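Local coordinates for protein motility-associated killing factor MakB (Vibrio cholerae serotype O1, PDB 6W1W) that probably serves as one component of a tripartite cytotoxin related to alpha-pore-forming toxins, at residues K112-N117 with D292-L297; V161-E166 with E252-A257; A175-N180 with S227-A232; L285-E290 with A321-I326; K341-N346 with N350-Q355. All blocks are in the same frame, centred on the assembly; numbering follows the deposited sequence. Where two conformers were deposited one is given.

Contact 1 (K112-N117 with D292-L297); sequences KTLKQN and DKVNEL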
# COMPACT_ATOMS: atom_id res chain seq x y z
N LYS A 112 22.97 -19.24 7.71
CA LYS A 112 22.61 -18.33 8.79
C LYS A 112 21.86 -17.13 8.24
O LYS A 112 20.80 -16.75 8.76
CB LYS A 112 23.86 -17.89 9.56
CG LYS A 112 23.56 -17.07 10.82
CD LYS A 112 24.84 -16.63 11.52
CE LYS A 112 25.53 -15.49 10.79
NZ LYS A 112 24.68 -14.26 10.74
N THR A 113 22.38 -16.52 7.17
CA THR A 113 21.73 -15.35 6.60
C THR A 113 20.35 -15.70 6.04
O THR A 113 19.40 -14.94 6.21
CB THR A 113 22.61 -14.73 5.51
OG1 THR A 113 23.94 -14.58 6.01
CG2 THR A 113 22.08 -13.37 5.09
N LEU A 114 20.24 -16.86 5.39
CA LEU A 114 18.94 -17.32 4.92
C LEU A 114 17.96 -17.46 6.08
O LEU A 114 16.83 -16.94 6.01
CB LEU A 114 19.08 -18.65 4.18
CG LEU A 114 19.40 -18.57 2.69
CD1 LEU A 114 19.81 -19.92 2.16
CD2 LEU A 114 18.19 -18.06 1.93
N LYS A 115 18.37 -18.14 7.15
CA LYS A 115 17.51 -18.31 8.32
C LYS A 115 17.06 -16.96 8.88
O LYS A 115 15.89 -16.80 9.26
CB LYS A 115 18.24 -19.11 9.40
CG LYS A 115 18.07 -20.63 9.32
CD LYS A 115 18.93 -21.33 10.38
CE LYS A 115 18.53 -22.80 10.59
NZ LYS A 115 18.84 -23.69 9.43
N GLN A 116 17.96 -15.98 8.93
CA GLN A 116 17.59 -14.66 9.42
C GLN A 116 16.53 -14.02 8.53
O GLN A 116 15.57 -13.42 9.03
CB GLN A 116 18.81 -13.74 9.51
CG GLN A 116 19.89 -14.20 10.47
CD GLN A 116 21.07 -13.25 10.50
OE1 GLN A 116 22.22 -13.67 10.59
NE2 GLN A 116 20.78 -11.95 10.42
N ASN A 117 16.70 -14.13 7.21
CA ASN A 117 15.80 -13.45 6.29
C ASN A 117 14.38 -14.02 6.38
O ASN A 117 13.41 -13.26 6.40
CB ASN A 117 16.33 -13.56 4.86
CG ASN A 117 17.52 -12.65 4.60
OD1 ASN A 117 17.77 -11.72 5.37
ND2 ASN A 117 18.25 -12.91 3.52
N ASP A 292 16.27 -24.71 1.77
CA ASP A 292 16.25 -26.15 1.52
C ASP A 292 17.33 -26.56 0.53
O ASP A 292 17.83 -27.69 0.60
CB ASP A 292 14.87 -26.57 0.99
CG ASP A 292 13.75 -26.25 1.95
OD1 ASP A 292 14.04 -25.78 3.07
OD2 ASP A 292 12.58 -26.48 1.59
N LYS A 293 17.71 -25.67 -0.39
CA LYS A 293 18.78 -26.00 -1.33
C LYS A 293 20.13 -25.99 -0.64
O LYS A 293 20.95 -26.90 -0.85
CB LYS A 293 18.77 -25.03 -2.51
CG LYS A 293 17.49 -25.02 -3.32
CD LYS A 293 17.56 -23.94 -4.40
CE LYS A 293 16.19 -23.62 -4.97
NZ LYS A 293 16.20 -22.37 -5.78
N VAL A 294 20.40 -24.98 0.19
CA VAL A 294 21.70 -24.92 0.85
C VAL A 294 21.81 -25.95 1.97
O VAL A 294 22.92 -26.33 2.35
CB VAL A 294 22.00 -23.51 1.38
CG1 VAL A 294 21.70 -22.47 0.32
CG2 VAL A 294 21.21 -23.24 2.65
N ASN A 295 20.68 -26.41 2.52
CA ASN A 295 20.73 -27.49 3.50
C ASN A 295 21.15 -28.80 2.84
O ASN A 295 22.06 -29.48 3.32
CB ASN A 295 19.38 -27.65 4.20
CG ASN A 295 19.20 -26.69 5.36
OD1 ASN A 295 20.16 -26.13 5.89
ND2 ASN A 295 17.94 -26.49 5.76
N GLU A 296 20.51 -29.15 1.72
CA GLU A 296 20.84 -30.39 1.03
C GLU A 296 22.30 -30.42 0.57
O GLU A 296 22.91 -31.49 0.50
CB GLU A 296 19.91 -30.61 -0.16
CG GLU A 296 18.44 -30.76 0.22
CD GLU A 296 18.17 -31.98 1.09
OE1 GLU A 296 18.94 -32.96 1.02
OE2 GLU A 296 17.17 -31.95 1.84
N LEU A 297 22.87 -29.25 0.26
CA LEU A 297 24.26 -29.22 -0.17
C LEU A 297 25.22 -29.41 1.00
O LEU A 297 26.25 -30.07 0.85
CB LEU A 297 24.56 -27.91 -0.91
CG LEU A 297 24.41 -27.94 -2.44
CD1 LEU A 297 25.32 -29.00 -3.04
CD2 LEU A 297 22.97 -28.17 -2.88

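Contact 2 (V161-E166 with E252-A257); sequences VRIATE and EAQAAA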
# COMPACT_ATOMS: atom_id res chain seq x y z
N VAL A 161 -28.45 8.19 0.21
CA VAL A 161 -27.77 7.10 -0.49
C VAL A 161 -27.16 7.61 -1.79
O VAL A 161 -26.05 7.21 -2.16
CB VAL A 161 -28.74 5.93 -0.73
CG1 VAL A 161 -28.04 4.81 -1.51
CG2 VAL A 161 -29.28 5.40 0.58
N ARG A 162 -27.86 8.50 -2.48
CA ARG A 162 -27.34 9.04 -3.74
C ARG A 162 -26.09 9.88 -3.51
O ARG A 162 -25.13 9.79 -4.28
CB ARG A 162 -28.42 9.86 -4.45
CG ARG A 162 -29.69 9.09 -4.74
CD ARG A 162 -30.66 9.90 -5.59
NE ARG A 162 -32.02 9.41 -5.45
CZ ARG A 162 -32.99 10.06 -4.81
NH1 ARG A 162 -32.73 11.24 -4.26
NH2 ARG A 162 -34.20 9.53 -4.72
N ILE A 163 -26.09 10.69 -2.45
CA ILE A 163 -24.92 11.52 -2.18
C ILE A 163 -23.72 10.67 -1.79
O ILE A 163 -22.59 10.93 -2.21
CB ILE A 163 -25.25 12.57 -1.10
CG1 ILE A 163 -26.34 13.52 -1.60
CG2 ILE A 163 -24.00 13.34 -0.71
CD1 ILE A 163 -26.71 14.58 -0.60
N ALA A 164 -23.95 9.62 -0.99
CA ALA A 164 -22.85 8.75 -0.61
C ALA A 164 -22.36 7.90 -1.78
O ALA A 164 -21.16 7.61 -1.88
CB ALA A 164 -23.26 7.85 0.56
N THR A 165 -23.27 7.52 -2.68
CA THR A 165 -22.88 6.73 -3.85
C THR A 165 -22.12 7.57 -4.86
O THR A 165 -21.23 7.05 -5.55
CB THR A 165 -24.12 6.11 -4.51
OG1 THR A 165 -24.96 5.52 -3.51
CG2 THR A 165 -23.71 5.04 -5.52
N GLU A 166 -22.44 8.86 -4.96
CA GLU A 166 -21.76 9.73 -5.91
C GLU A 166 -20.35 10.05 -5.44
O GLU A 166 -19.40 10.06 -6.24
CB GLU A 166 -22.56 11.02 -6.11
CG GLU A 166 -22.38 11.64 -7.47
CD GLU A 166 -22.44 10.60 -8.58
OE1 GLU A 166 -21.52 10.59 -9.42
OE2 GLU A 166 -23.39 9.79 -8.59
N GLU A 252 -27.57 18.40 7.90
CA GLU A 252 -27.06 17.20 8.56
C GLU A 252 -27.03 16.02 7.61
O GLU A 252 -26.05 15.25 7.60
CB GLU A 252 -27.92 16.87 9.79
CG GLU A 252 -27.62 17.73 11.01
CD GLU A 252 -28.15 17.12 12.29
OE1 GLU A 252 -28.30 15.88 12.35
OE2 GLU A 252 -28.42 17.89 13.24
N ALA A 253 -28.08 15.85 6.80
CA ALA A 253 -28.14 14.73 5.87
C ALA A 253 -26.97 14.75 4.89
O ALA A 253 -26.45 13.69 4.52
CB ALA A 253 -29.47 14.75 5.12
N GLN A 254 -26.54 15.94 4.47
CA GLN A 254 -25.35 16.02 3.63
C GLN A 254 -24.12 15.53 4.38
O GLN A 254 -23.36 14.70 3.88
CB GLN A 254 -25.14 17.45 3.13
CG GLN A 254 -26.11 17.88 2.04
CD GLN A 254 -25.99 19.35 1.72
OE1 GLN A 254 -24.95 19.81 1.22
NE2 GLN A 254 -27.04 20.11 2.02
N ALA A 255 -23.92 16.04 5.60
CA ALA A 255 -22.79 15.60 6.42
C ALA A 255 -22.89 14.11 6.73
O ALA A 255 -21.87 13.41 6.76
CB ALA A 255 -22.72 16.41 7.72
N ALA A 256 -24.10 13.62 6.97
CA ALA A 256 -24.27 12.19 7.21
C ALA A 256 -23.87 11.38 5.98
O ALA A 256 -23.16 10.38 6.09
CB ALA A 256 -25.72 11.89 7.61
N ALA A 257 -24.31 11.82 4.80
CA ALA A 257 -24.03 11.09 3.58
C ALA A 257 -22.55 11.17 3.21
O ALA A 257 -21.97 10.19 2.73
CB ALA A 257 -24.90 11.61 2.44

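Contact 3 (A175-N180 with S227-A232); sequences ASLGAN and STISSA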
# COMPACT_ATOMS: atom_id res chain seq x y z
N ALA A 175 -9.62 7.19 -9.22
CA ALA A 175 -8.73 6.06 -8.99
C ALA A 175 -8.41 5.32 -10.28
O ALA A 175 -7.37 4.67 -10.37
CB ALA A 175 -9.36 5.10 -7.98
N SER A 176 -9.29 5.42 -11.29
CA SER A 176 -9.03 4.73 -12.55
C SER A 176 -7.90 5.38 -13.32
O SER A 176 -7.18 4.69 -14.05
CB SER A 176 -10.30 4.68 -13.40
OG SER A 176 -11.30 3.90 -12.76
N LEU A 177 -7.71 6.69 -13.18
CA LEU A 177 -6.64 7.39 -13.87
C LEU A 177 -5.26 6.96 -13.41
O LEU A 177 -4.27 7.27 -14.08
CB LEU A 177 -6.78 8.90 -13.70
CG LEU A 177 -8.21 9.44 -13.69
CD1 LEU A 177 -8.22 10.94 -13.41
CD2 LEU A 177 -8.93 9.12 -14.99
N GLY A 178 -5.16 6.25 -12.28
CA GLY A 178 -3.86 5.89 -11.73
C GLY A 178 -3.22 4.72 -12.45
O GLY A 178 -3.87 3.75 -12.83
N ALA A 179 -1.90 4.82 -12.62
CA ALA A 179 -1.13 3.77 -13.27
C ALA A 179 -1.05 2.52 -12.40
O ALA A 179 -1.01 2.59 -11.17
CB ALA A 179 0.28 4.26 -13.58
N ASN A 180 -1.01 1.37 -13.06
CA ASN A 180 -0.78 0.10 -12.38
C ASN A 180 0.71 -0.16 -12.28
O ASN A 180 1.44 0.01 -13.26
CB ASN A 180 -1.48 -1.04 -13.11
CG ASN A 180 -2.98 -1.06 -12.88
OD1 ASN A 180 -3.45 -0.67 -11.81
ND2 ASN A 180 -3.73 -1.50 -13.88
N SER A 227 -2.88 16.89 -14.98
CA SER A 227 -3.22 16.71 -16.39
C SER A 227 -4.27 15.62 -16.57
O SER A 227 -5.22 15.78 -17.35
CB SER A 227 -1.97 16.39 -17.21
OG SER A 227 -1.21 17.56 -17.48
N THR A 228 -4.11 14.49 -15.88
CA THR A 228 -5.01 13.38 -16.10
C THR A 228 -6.37 13.60 -15.44
O THR A 228 -7.38 13.06 -15.91
CB THR A 228 -4.36 12.08 -15.62
OG1 THR A 228 -5.11 10.94 -16.08
CG2 THR A 228 -4.25 12.04 -14.09
N ILE A 229 -6.42 14.40 -14.38
CA ILE A 229 -7.67 14.59 -13.64
C ILE A 229 -8.54 15.65 -14.31
O ILE A 229 -9.73 15.43 -14.54
CB ILE A 229 -7.38 14.95 -12.17
CG1 ILE A 229 -6.68 13.80 -11.45
CG2 ILE A 229 -8.68 15.33 -11.45
CD1 ILE A 229 -6.24 14.14 -10.02
N SER A 230 -7.96 16.82 -14.60
CA SER A 230 -8.73 17.89 -15.22
C SER A 230 -9.26 17.49 -16.60
O SER A 230 -10.35 17.91 -16.99
CB SER A 230 -7.89 19.16 -15.32
OG SER A 230 -6.59 18.88 -15.80
N SER A 231 -8.52 16.64 -17.32
CA SER A 231 -8.91 16.17 -18.64
C SER A 231 -9.75 14.90 -18.60
O SER A 231 -10.13 14.39 -19.66
CB SER A 231 -7.67 15.92 -19.49
OG SER A 231 -7.51 14.54 -19.77
N ALA A 232 -10.03 14.35 -17.42
CA ALA A 232 -10.92 13.21 -17.31
C ALA A 232 -12.36 13.71 -17.28
O ALA A 232 -12.71 14.55 -16.44
CB ALA A 232 -10.60 12.39 -16.06

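Contact 4 (L285-E290 with A321-I326); sequences LLWQDE and ASWKTI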
# COMPACT_ATOMS: atom_id res chain seq x y z
N LEU A 285 8.36 -17.97 1.63
CA LEU A 285 8.58 -19.24 0.96
C LEU A 285 9.73 -19.16 -0.03
O LEU A 285 10.39 -20.17 -0.30
CB LEU A 285 7.30 -19.70 0.25
CG LEU A 285 7.38 -20.99 -0.57
CD1 LEU A 285 7.73 -22.18 0.31
CD2 LEU A 285 6.08 -21.23 -1.33
N LEU A 286 9.99 -17.97 -0.58
CA LEU A 286 11.12 -17.81 -1.50
C LEU A 286 12.44 -18.09 -0.79
O LEU A 286 13.29 -18.82 -1.32
CB LEU A 286 11.12 -16.40 -2.09
CG LEU A 286 12.29 -16.16 -3.04
CD1 LEU A 286 12.26 -17.23 -4.11
CD2 LEU A 286 12.25 -14.78 -3.66
N TRP A 287 12.63 -17.52 0.40
CA TRP A 287 13.81 -17.84 1.19
C TRP A 287 13.78 -19.29 1.67
O TRP A 287 14.84 -19.93 1.76
CB TRP A 287 13.91 -16.92 2.40
CG TRP A 287 14.08 -15.46 2.10
CD1 TRP A 287 13.22 -14.45 2.44
CD2 TRP A 287 15.20 -14.84 1.46
NE1 TRP A 287 13.73 -13.25 2.03
CE2 TRP A 287 14.95 -13.46 1.43
CE3 TRP A 287 16.39 -15.33 0.91
CZ2 TRP A 287 15.83 -12.55 0.86
CZ3 TRP A 287 17.27 -14.42 0.34
CH2 TRP A 287 16.99 -13.05 0.32
N GLN A 288 12.60 -19.82 1.98
CA GLN A 288 12.50 -21.13 2.61
C GLN A 288 13.04 -22.23 1.70
O GLN A 288 14.01 -22.91 2.04
CB GLN A 288 11.05 -21.41 3.02
CG GLN A 288 10.76 -22.85 3.44
CD GLN A 288 11.65 -23.34 4.58
OE1 GLN A 288 12.12 -22.55 5.40
NE2 GLN A 288 11.88 -24.64 4.63
N ASP A 289 12.42 -22.41 0.52
CA ASP A 289 12.93 -23.43 -0.40
C ASP A 289 14.28 -23.04 -1.00
O ASP A 289 14.88 -23.87 -1.69
CB ASP A 289 11.90 -23.72 -1.50
CG ASP A 289 11.58 -22.51 -2.35
OD1 ASP A 289 12.05 -21.40 -2.04
OD2 ASP A 289 10.84 -22.68 -3.35
N GLU A 290 14.76 -21.82 -0.75
CA GLU A 290 16.15 -21.48 -1.04
C GLU A 290 17.08 -22.01 0.05
O GLU A 290 18.21 -22.43 -0.24
CB GLU A 290 16.30 -19.96 -1.18
CG GLU A 290 17.65 -19.52 -1.72
CD GLU A 290 17.92 -20.04 -3.11
OE1 GLU A 290 16.96 -20.09 -3.92
OE2 GLU A 290 19.07 -20.42 -3.39
N ALA A 321 24.81 -14.57 -10.89
CA ALA A 321 24.37 -13.62 -11.90
C ALA A 321 22.87 -13.37 -11.81
O ALA A 321 22.40 -12.27 -12.13
CB ALA A 321 24.74 -14.11 -13.30
N SER A 322 22.10 -14.38 -11.38
CA SER A 322 20.67 -14.19 -11.18
C SER A 322 20.38 -13.40 -9.91
O SER A 322 19.39 -12.66 -9.86
CB SER A 322 19.97 -15.55 -11.13
OG SER A 322 20.15 -16.26 -12.34
N TRP A 323 21.21 -13.55 -8.87
CA TRP A 323 21.05 -12.72 -7.69
C TRP A 323 21.40 -11.27 -7.98
O TRP A 323 20.80 -10.36 -7.39
CB TRP A 323 21.91 -13.25 -6.53
CG TRP A 323 21.31 -14.46 -5.91
CD1 TRP A 323 21.74 -15.75 -6.01
CD2 TRP A 323 20.12 -14.50 -5.11
NE1 TRP A 323 20.91 -16.58 -5.32
CE2 TRP A 323 19.90 -15.84 -4.76
CE3 TRP A 323 19.22 -13.53 -4.66
CZ2 TRP A 323 18.82 -16.24 -3.97
CZ3 TRP A 323 18.16 -13.92 -3.88
CH2 TRP A 323 17.97 -15.26 -3.54
N LYS A 324 22.34 -11.03 -8.89
CA LYS A 324 22.66 -9.66 -9.28
C LYS A 324 21.47 -9.00 -9.97
O LYS A 324 21.21 -7.81 -9.77
CB LYS A 324 23.89 -9.63 -10.19
CG LYS A 324 24.48 -8.24 -10.40
CD LYS A 324 24.85 -7.59 -9.08
CE LYS A 324 25.55 -6.25 -9.28
NZ LYS A 324 24.69 -5.28 -10.02
N THR A 325 20.72 -9.77 -10.76
CA THR A 325 19.52 -9.24 -11.40
C THR A 325 18.45 -8.91 -10.36
O THR A 325 17.78 -7.87 -10.45
CB THR A 325 18.98 -10.24 -12.43
OG1 THR A 325 20.00 -10.53 -13.40
CG2 THR A 325 17.77 -9.67 -13.15
N ILE A 326 18.30 -9.76 -9.34
CA ILE A 326 17.30 -9.52 -8.31
C ILE A 326 17.73 -8.36 -7.42
O ILE A 326 16.91 -7.52 -7.02
CB ILE A 326 17.03 -10.80 -7.50
CG1 ILE A 326 16.50 -11.90 -8.42
CG2 ILE A 326 16.05 -10.53 -6.37
CD1 ILE A 326 16.08 -13.15 -7.70

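Contact 5 (K341-N346 with N350-Q355); sequences KPVLVN and NTIQEQ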
# COMPACT_ATOMS: atom_id res chain seq x y z
N LYS A 341 3.25 17.40 -8.22
CA LYS A 341 2.55 18.52 -7.61
C LYS A 341 1.17 18.07 -7.14
O LYS A 341 0.45 17.41 -7.90
CB LYS A 341 2.44 19.68 -8.59
CG LYS A 341 3.77 20.14 -9.18
CD LYS A 341 3.67 21.53 -9.77
CE LYS A 341 5.00 22.02 -10.30
NZ LYS A 341 4.95 23.45 -10.72
N PRO A 342 0.78 18.38 -5.91
CA PRO A 342 -0.54 17.97 -5.43
C PRO A 342 -1.64 18.75 -6.12
O PRO A 342 -1.44 19.87 -6.60
CB PRO A 342 -0.49 18.29 -3.93
CG PRO A 342 0.49 19.42 -3.84
CD PRO A 342 1.53 19.12 -4.88
N VAL A 343 -2.82 18.15 -6.17
CA VAL A 343 -3.98 18.75 -6.82
C VAL A 343 -5.17 18.64 -5.87
O VAL A 343 -5.42 17.57 -5.30
CB VAL A 343 -4.28 18.08 -8.18
CG1 VAL A 343 -3.54 16.77 -8.31
CG2 VAL A 343 -5.78 17.87 -8.36
N LEU A 344 -5.89 19.75 -5.69
CA LEU A 344 -7.06 19.80 -4.82
C LEU A 344 -8.32 19.76 -5.68
O LEU A 344 -8.56 20.66 -6.50
CB LEU A 344 -7.04 21.06 -3.95
CG LEU A 344 -8.35 21.52 -3.31
CD1 LEU A 344 -8.93 20.47 -2.38
CD2 LEU A 344 -8.16 22.83 -2.57
N VAL A 345 -9.14 18.73 -5.48
CA VAL A 345 -10.43 18.60 -6.15
C VAL A 345 -11.49 19.17 -5.20
O VAL A 345 -12.00 18.48 -4.32
CB VAL A 345 -10.74 17.14 -6.51
CG1 VAL A 345 -12.02 17.05 -7.32
CG2 VAL A 345 -9.58 16.52 -7.27
N ASN A 346 -11.82 20.44 -5.40
CA ASN A 346 -12.77 21.16 -4.54
C ASN A 346 -14.18 20.96 -5.07
O ASN A 346 -14.56 21.55 -6.09
CB ASN A 346 -12.39 22.64 -4.49
CG ASN A 346 -13.19 23.42 -3.46
OD1 ASN A 346 -14.33 23.08 -3.14
ND2 ASN A 346 -12.60 24.50 -2.95
N ASN A 350 -16.63 22.93 -7.79
CA ASN A 350 -16.35 22.23 -9.04
C ASN A 350 -15.00 22.61 -9.64
O ASN A 350 -14.78 22.45 -10.84
CB ASN A 350 -17.45 22.44 -10.08
CG ASN A 350 -18.58 21.44 -9.94
OD1 ASN A 350 -18.45 20.42 -9.25
ND2 ASN A 350 -19.70 21.71 -10.60
N THR A 351 -14.08 23.11 -8.82
CA THR A 351 -12.77 23.56 -9.26
C THR A 351 -11.72 22.49 -9.01
O THR A 351 -11.83 21.69 -8.08
CB THR A 351 -12.38 24.86 -8.55
OG1 THR A 351 -12.48 24.67 -7.13
CG2 THR A 351 -13.32 25.98 -8.95
N ILE A 352 -10.68 22.48 -9.85
CA ILE A 352 -9.57 21.53 -9.77
C ILE A 352 -8.29 22.34 -9.93
O ILE A 352 -7.91 22.70 -11.04
CB ILE A 352 -9.66 20.42 -10.82
CG1 ILE A 352 -10.92 19.58 -10.62
CG2 ILE A 352 -8.41 19.54 -10.80
CD1 ILE A 352 -11.08 18.48 -11.63
N GLN A 353 -7.63 22.64 -8.81
CA GLN A 353 -6.39 23.40 -8.83
C GLN A 353 -5.20 22.47 -8.72
O GLN A 353 -5.33 21.24 -8.63
CB GLN A 353 -6.36 24.43 -7.69
CG GLN A 353 -7.25 25.63 -7.89
CD GLN A 353 -8.56 25.52 -7.14
OE1 GLN A 353 -8.85 24.50 -6.51
NE2 GLN A 353 -9.37 26.58 -7.21
N GLU A 354 -4.01 23.06 -8.74
CA GLU A 354 -2.76 22.34 -8.52
C GLU A 354 -1.91 23.18 -7.57
O GLU A 354 -1.59 24.33 -7.88
CB GLU A 354 -2.02 22.07 -9.83
CG GLU A 354 -0.56 21.71 -9.64
CD GLU A 354 0.15 21.36 -10.93
OE1 GLU A 354 -0.10 20.26 -11.48
OE2 GLU A 354 0.96 22.18 -11.41
N GLN A 355 -1.57 22.61 -6.42
CA GLN A 355 -0.74 23.31 -5.45
C GLN A 355 0.72 22.89 -5.58
O GLN A 355 1.36 23.15 -6.60
CB GLN A 355 -1.24 23.06 -4.02
CG GLN A 355 -2.20 24.12 -3.49
CD GLN A 355 -3.59 24.03 -4.11
OE1 GLN A 355 -4.03 22.96 -4.51
NE2 GLN A 355 -4.27 25.17 -4.18

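Contact 1 (K112-N117 with D292-L297)
L114 sends its CD1 methyl between the two branches of V294. L114 CD1 lies 3.6 Å from V294 CG2 and 3.7 Å from V294 CG1, so one methyl meets a fork of two. The two side chains reach for each other from opposite helices and meet tip to tip. The backbones stay well apart, with 9.1 Å between L114 CA and V294 CA. Helix 100-151 supplies one side and helix 276-302 the other, and the two segments run in roughly opposite directions. The L114 chain is nearly straight past CG (chi2 167°), which carries CD1 out to the neighbouring helix. V294 is turned with CG1 beside its own backbone N and CG2 between N and the carbonyl carbon, and this presents both methyls to L114. The pair is buried. L114 also packs on W287, E290 and L291 of helix 276-302, and Y83 of helix 69-90 joins it from a third helix. Beside the apolar pair, the long chain of K115, which is exposed, leans toward N295 without a bond. On the outer side of helix 100-151, K112 folds back to Q116 one turn later. K112 NZ donates to Q116 OE1 in a local bond that takes no part in the packing. A small apolar seam with K115 and N295 on its polar side fits the long antiparallel helical bundle of the alpha-pore-forming toxins that this protein resembles.

Contact 2 (V161-E166 with E252-A257)
I163 rests its branched carbon on the methyl of A257. I163 CB and I163 CG2 are each 3.7 Å from A257 CB, so the beta branch, not the tip, does the touching. The tip goes elsewhere: I163 CD1 lies 4.3 Å from Q254 CG, one turn earlier on the other helix. In the third contact, A164 CB lies 3.4 Å from A257 O, a backbone oxygen. The small residues let the backbones come close. A164 CA and A257 CA are only 4.9 Å apart, and the short helix axes approach to 8.8 Å at a crossing angle of -40°. In I163, CG1 is anti to the carbonyl carbon (chi1 -64°), which sends CD1 toward Q254 and leaves CG2 on A257. Q254 is held by bonds at its far end. Its OE1 accepts from V204 N, and its NE2 donates to A249 O, just before helix 251-270 begins. Its aliphatic part can then lie against I163. L245 of helix 233-245 touches I163, and M160, one turn before A164, packs on A253, A256 and A257. This is a close crossing of helices 157-176 and 251-270, made possible by alanines, at the sheet end of the helical bundle. Between the segments the contact is van der Waals in kind: alanines and one isoleucine join the helices, while the buried amide of Q254 is satisfied by neighbouring backbone.

Contact 3 (A175-N180 with S227-A232)
L177 has chi1 at -36° and a straight chi2 of 176°, and these place its two methyls against the last turn of helix 225-230. T228 faces it with OG1 anti to its own backbone N and CG2 in the crowded position between N and carbonyl carbon, which turns OG1 to the leucine, with CG2 a little farther off. L177 CB lies 3.6 Å from T228 OG1, and the two side chains cross obliquely. Farther out, L177 CD1 goes to the backbone of the helix, 3.4 Å from T228 O and 3.7 Å from I229 CA, and it also meets I229 CG1 at 3.8 Å. A232 CB lies 3.8 Å from both L177 CD1 and L177 CD2. A232 follows the helix end; its N bonds back to I229 O, and that turn brings the methyl round to the leucine. One leucine thus spans T228, I229 and A232, and the rest of 175-180 stays clear of this helix. The contact is partly buried. L177 lies in the region where helix 157-176 gives way to loop. From G178 onward the chain is extended, and A179 is tied by backbone hydrogen bonds to F219, while N180 O accepts from Y192 OH. L218 of strand 209-220 packs on T228 and I229. L177 therefore sits where the end of helix 157-176 meets the short helix 225-230, next to strand 209-220, an outermost strand of the mixed sheet.

Contact 4 (L285-E290 with A321-I326)
This is a buried aromatic contact between helix 276-302 and helix 316-333, inside the helical bundle typical of alpha-pore-forming toxins. Two tryptophans bridge a wide gap: the closest CA atoms of the segments, E290 CA and W323 CA, are 12.0 Å apart. The six-membered rings of both indoles reach across it. W287 CZ3 meets W323 CH2 at 4.0 Å, and each ring approaches the other obliquely. Both CG atoms lie beside the backbone N of their residue. The rings swing inward from there, although neither CB points straight at the opposite helix. Y83 of helix 69-90 meets both indoles edge-to-face and links the pair to a third helix. F80 adds a ring against W287, and F87 adds one against W323. The polar end of W323 is satisfied, since NE1 donates to L5 O in the N-terminal stretch. P7 from the same stretch also touches W323. E290 is buried beside these rings. Its OE1 makes a salt bridge with K293 close by in the same helix, which would help to keep the carboxylate ionised. Its chain is bent at chi2 (62°), and its carbons pass the edge of the indole. E290 CG is 4.1 Å from W323 CZ2. E290 CD sits at the indole edge, in the ring plane and 4.0 Å from W323 CZ2, with the carboxylate plane turned 89° to the ring.

Contact 5 (K341-N346 with N350-Q355)
V343 and V345 face I352 on the packed side of this strand pair. V343 CG2 is 4.0 Å from I352 CG2, and V345 CG1 lies 4.3 Å from I352 CG1. V343 and I352 lie side by side and point the same way. On this same face, I229 of helix 225-230 touches both V343 and I352, and L239 of helix 233-245 touches V345 and I352. The other face is more open. It carries L344, N346, T351 and the exposed Q353. T351 stands beside N346, its OG1 3.3 Å from N346 CB, while the N346 amide turns back to the loop, with OD1 accepting from N349 ND2. The two strands, 338-346 and 351-354, form an antiparallel beta hairpin at the edge of the mixed sheet. N350 and T351 both face N346, which makes a G1 beta bulge, and N350 has the positive phi (54°) expected there. Backbone bonds vary in quality along the pair. N346 N donates to T351 O at 3.0 Å. Q353 N reaches L344 O at 3.2 Å, and Q355 N reaches P342 O at 2.7 Å. The return bonds, L344 N to Q353 O and T351 N to N346 O, are weak. Strand 338-346 is also bonded to strand 193-203, through V343 with M196 and V345 with T198 and S200. At the far end, the exposed K341 passes its aliphatic chain over the E354 carboxylate. K341 NZ stops 4.2 Å from E354 OE2, beyond a salt bridge.

How the contacts relate
From the N terminus, helix 100-151 opens contact 1, and helix 157-176 then opens contacts 2 and 3. Contact 3 closes first, at 227-232, after the strands 193-203 and 209-220. Contact 2 closes next, at 252-257, so it encloses contact 3, and contact 1 encloses both. Contact 4 opens at 285-290, just before contact 1 closes at 292-297, so these two cross. They share helix 276-302 and touch through L114 and W287. Contact 5 follows as a short hairpin at the C terminus. It meets contact 3 where I229 packs on V343 and I352. Contacts 1 and 4 tie one end of the bundle; contacts 2, 3 and 5 lie toward the sheet end.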